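Local coordinates for acetate kinase (Entamoeba histolytica, PDB 4H0O), which probably interconverts acetate and acetyl phosphate, with pyrophosphate as the likely phosphoryl-group partner, as a member of the acetokinase family within the ASKHA superfamily, at residues F157-E165 / C219-T229. Numbering follows the deposited sequence.
Sequences FHSTISQAE and CGIVNGKSFDT
Ser-226 is gripped from both its side chain and its backbone by the loop that carries His-158. Its OG lies in the plane of the His-158 ring, 2.9 Å from ND1, and the bond is nearly straight (166°). Thr-160 OG1 donates to Ser-226 O at 2.9 Å, in the carbonyl plane and on a lone pair. A water accepts from Ser-226 N and donates to both Thr-160 OG1 and Phe-157 O. Beside these bonds, Phe-157 CE2 packs on Ser-226 CB at 3.7 Å, Cys-219 SG sits at the His-158 ring edge, 3.8 Å from CE1, and Ile-161 CD1 reaches Thr-229 CG2. Further along, Glu-165 OE1 approaches Phe-227 CE2 obliquely at 3.5 Å. It also lies 4.1 Å from Asp-228 OD2, with Glu-323 close to both; such crowding would tend to raise a carboxyl pKa. Gly-220 O accepts from Phe-227 N at 2.7 Å and, weakly, from Asp-228 N, making a classic beta bulge. With CG anti to the carbonyl carbon (chi1 -58°), the His-158 ring turns to the hairpin and ND1 meets Ser-226, while NE2 bonds to Phe-183 O. Bonds at both nitrogens fix the ring's rotation and join hairpin to active-site neighbourhood: the side chain of His-184, a predicted transition-state stabilizer, is about 6 Å from that of His-158.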
loop_
_atom_site.group_PDB
_atom_site.type_symbol
_atom_site.label_atom_id
_atom_site.label_comp_id
_atom_site.label_asym_id
_atom_site.label_seq_id
_atom_site.Cartn_x
_atom_site.Cartn_y
_atom_site.Cartn_z
ATOM N N PHE B 157 0.508 -3.894 -21.360
ATOM C CA PHE B 157 0.270 -2.448 -21.271
ATOM C C PHE B 157 1.162 -1.787 -20.228
ATOM O O PHE B 157 1.495 -0.609 -20.342
ATOM C CB PHE B 157 -1.208 -2.156 -20.963
ATOM C CG PHE B 157 -1.540 -0.682 -20.858
ATOM C CD1 PHE B 157 -1.341 0.173 -21.934
ATOM C CD2 PHE B 157 -2.082 -0.161 -19.689
ATOM C CE1 PHE B 157 -1.659 1.527 -21.839
ATOM C CE2 PHE B 157 -2.403 1.191 -19.588
ATOM C CZ PHE B 157 -2.192 2.034 -20.665
ATOM N N HIS B 158 1.555 -2.556 -19.219
ATOM C CA HIS B 158 2.338 -2.026 -18.111
ATOM C C HIS B 158 3.848 -2.130 -18.332
ATOM O O HIS B 158 4.628 -1.954 -17.394
ATOM C CB HIS B 158 1.946 -2.733 -16.811
ATOM C CG HIS B 158 0.495 -2.612 -16.474
ATOM N ND1 HIS B 158 -0.124 -1.398 -16.263
ATOM C CD2 HIS B 158 -0.466 -3.556 -16.299
ATOM C CE1 HIS B 158 -1.400 -1.597 -15.978
ATOM N NE2 HIS B 158 -1.631 -2.897 -15.992
ATOM N N SER B 159 4.257 -2.405 -19.569
ATOM C CA SER B 159 5.680 -2.495 -19.894
ATOM C C SER B 159 6.362 -1.125 -19.834
ATOM O O SER B 159 7.585 -1.036 -19.739
ATOM C CB SER B 159 5.884 -3.124 -21.275
ATOM O OG SER B 159 5.683 -2.171 -22.304
ATOM N N THR B 160 5.565 -0.060 -19.883
ATOM C CA THR B 160 6.098 1.301 -19.855
ATOM C C THR B 160 6.397 1.793 -18.441
ATOM O O THR B 160 6.964 2.873 -18.263
ATOM C CB THR B 160 5.151 2.302 -20.542
ATOM O OG1 THR B 160 3.840 2.198 -19.971
ATOM C CG2 THR B 160 5.081 2.024 -22.035
ATOM N N ILE B 161 6.006 1.009 -17.440
ATOM C CA ILE B 161 6.301 1.355 -16.051
ATOM C C ILE B 161 7.813 1.276 -15.812
ATOM O O ILE B 161 8.443 0.263 -16.121
ATOM C CB ILE B 161 5.559 0.429 -15.058
ATOM C CG1 ILE B 161 4.043 0.541 -15.241
ATOM C CG2 ILE B 161 5.911 0.780 -13.634
ATOM C CD1 ILE B 161 3.235 -0.263 -14.220
ATOM N N SER B 162 8.392 2.346 -15.269
ATOM C CA SER B 162 9.839 2.420 -15.071
ATOM C C SER B 162 10.322 1.537 -13.925
ATOM O O SER B 162 9.531 1.130 -13.072
ATOM C CB SER B 162 10.272 3.866 -14.835
ATOM O OG SER B 162 9.998 4.665 -15.970
ATOM N N GLN B 163 11.626 1.260 -13.906
ATOM C CA GLN B 163 12.226 0.358 -12.923
ATOM C C GLN B 163 11.916 0.744 -11.478
ATOM O O GLN B 163 11.575 -0.111 -10.662
ATOM C CB GLN B 163 13.744 0.271 -13.123
ATOM C CG GLN B 163 14.444 -0.665 -12.135
ATOM C CD GLN B 163 15.956 -0.662 -12.284
ATOM O OE1 GLN B 163 16.530 0.233 -12.904
ATOM N NE2 GLN B 163 16.608 -1.669 -11.712
ATOM N N ALA B 164 12.027 2.031 -11.170
ATOM C CA ALA B 164 11.786 2.522 -9.816
ATOM C C ALA B 164 10.368 2.228 -9.332
ATOM O O ALA B 164 10.136 2.060 -8.132
ATOM C CB ALA B 164 12.073 4.014 -9.736
ATOM N N GLU B 165 9.425 2.171 -10.269
ATOM C CA GLU B 165 8.022 1.941 -9.936
ATOM C C GLU B 165 7.695 0.447 -9.897
ATOM O O GLU B 165 6.688 0.041 -9.314
ATOM C CB GLU B 165 7.117 2.646 -10.949
ATOM C CG GLU B 165 7.667 3.968 -11.473
ATOM C CD GLU B 165 7.436 5.121 -10.518
ATOM O OE1 GLU B 165 6.318 5.220 -9.967
ATOM O OE2 GLU B 165 8.368 5.927 -10.315
ATOM N N CYS B 219 -4.949 2.324 -12.107
ATOM C CA CYS B 219 -3.788 2.610 -12.938
ATOM C C CYS B 219 -3.589 4.112 -13.132
ATOM O O CYS B 219 -4.523 4.828 -13.503
ATOM C CB CYS B 219 -3.924 1.924 -14.297
ATOM S SG CYS B 219 -2.432 2.006 -15.318
ATOM N N GLY B 220 -2.374 4.589 -12.876
ATOM C CA GLY B 220 -2.041 5.973 -13.160
ATOM C C GLY B 220 -1.541 6.077 -14.589
ATOM O O GLY B 220 -0.554 5.432 -14.954
ATOM N N ILE B 221 -2.220 6.882 -15.400
ATOM C CA ILE B 221 -1.915 6.957 -16.824
ATOM C C ILE B 221 -1.511 8.368 -17.266
ATOM O O ILE B 221 -2.289 9.321 -17.147
ATOM C CB ILE B 221 -3.103 6.452 -17.662
ATOM C CG1 ILE B 221 -3.406 4.995 -17.297
ATOM C CG2 ILE B 221 -2.802 6.577 -19.146
ATOM C CD1 ILE B 221 -4.732 4.489 -17.814
ATOM N N VAL B 222 -0.285 8.490 -17.770
ATOM C CA VAL B 222 0.229 9.772 -18.239
ATOM C C VAL B 222 0.360 9.758 -19.756
ATOM O O VAL B 222 1.176 9.014 -20.309
ATOM C CB VAL B 222 1.593 10.108 -17.603
ATOM C CG1 VAL B 222 2.106 11.455 -18.107
ATOM C CG2 VAL B 222 1.476 10.122 -16.090
ATOM N N ASN B 223 -0.453 10.577 -20.417
ATOM C CA ASN B 223 -0.438 10.689 -21.874
ATOM C C ASN B 223 -0.652 9.357 -22.600
ATOM O O ASN B 223 0.014 9.071 -23.595
ATOM C CB ASN B 223 0.846 11.382 -22.348
ATOM C CG ASN B 223 1.030 12.756 -21.721
ATOM O OD1 ASN B 223 0.081 13.344 -21.191
ATOM N ND2 ASN B 223 2.252 13.279 -21.786
ATOM N N GLY B 224 -1.581 8.552 -22.091
ATOM C CA GLY B 224 -1.949 7.303 -22.736
ATOM C C GLY B 224 -1.155 6.088 -22.297
ATOM O O GLY B 224 -1.426 4.970 -22.749
ATOM N N LYS B 225 -0.178 6.293 -21.416
ATOM C CA LYS B 225 0.699 5.203 -20.991
ATOM C C LYS B 225 0.662 4.952 -19.487
ATOM O O LYS B 225 0.598 5.890 -18.688
ATOM C CB LYS B 225 2.135 5.453 -21.469
ATOM C CG LYS B 225 2.320 5.197 -22.961
ATOM C CD LYS B 225 3.192 6.251 -23.627
ATOM C CE LYS B 225 4.671 5.994 -23.402
ATOM N NZ LYS B 225 5.509 6.989 -24.132
ATOM N N SER B 226 0.688 3.677 -19.111
ATOM C CA SER B 226 0.723 3.291 -17.707
ATOM C C SER B 226 1.991 3.833 -17.052
ATOM O O SER B 226 3.098 3.575 -17.528
ATOM C CB SER B 226 0.681 1.766 -17.582
ATOM O OG SER B 226 0.775 1.357 -16.230
ATOM N N PHE B 227 1.826 4.603 -15.978
ATOM C CA PHE B 227 2.959 5.109 -15.213
ATOM C C PHE B 227 3.160 4.234 -13.980
ATOM O O PHE B 227 4.273 3.798 -13.685
ATOM C CB PHE B 227 2.734 6.570 -14.808
ATOM C CG PHE B 227 3.933 7.213 -14.160
ATOM C CD1 PHE B 227 4.886 7.865 -14.929
ATOM C CD2 PHE B 227 4.106 7.167 -12.782
ATOM C CE1 PHE B 227 5.991 8.456 -14.337
ATOM C CE2 PHE B 227 5.211 7.757 -12.182
ATOM C CZ PHE B 227 6.154 8.402 -12.961
ATOM N N ASP B 228 2.079 3.979 -13.254
ATOM C CA ASP B 228 2.127 3.016 -12.160
ATOM C C ASP B 228 0.773 2.343 -11.998
ATOM O O ASP B 228 -0.227 2.804 -12.559
ATOM C CB ASP B 228 2.560 3.675 -10.850
ATOM C CG ASP B 228 3.058 2.663 -9.829
ATOM O OD1 ASP B 228 3.392 1.527 -10.229
ATOM O OD2 ASP B 228 3.119 2.996 -8.628
ATOM N N THR B 229 0.741 1.252 -11.239
ATOM C CA THR B 229 -0.489 0.490 -11.077
ATOM C C THR B 229 -0.581 -0.189 -9.714
ATOM O O THR B 229 0.406 -0.293 -8.985
ATOM C CB THR B 229 -0.653 -0.554 -12.192
ATOM O OG1 THR B 229 -1.995 -1.058 -12.188
ATOM C CG2 THR B 229 0.325 -1.703 -11.992
HETATM O O HOH W 1 1.377 1.991 -21.157
#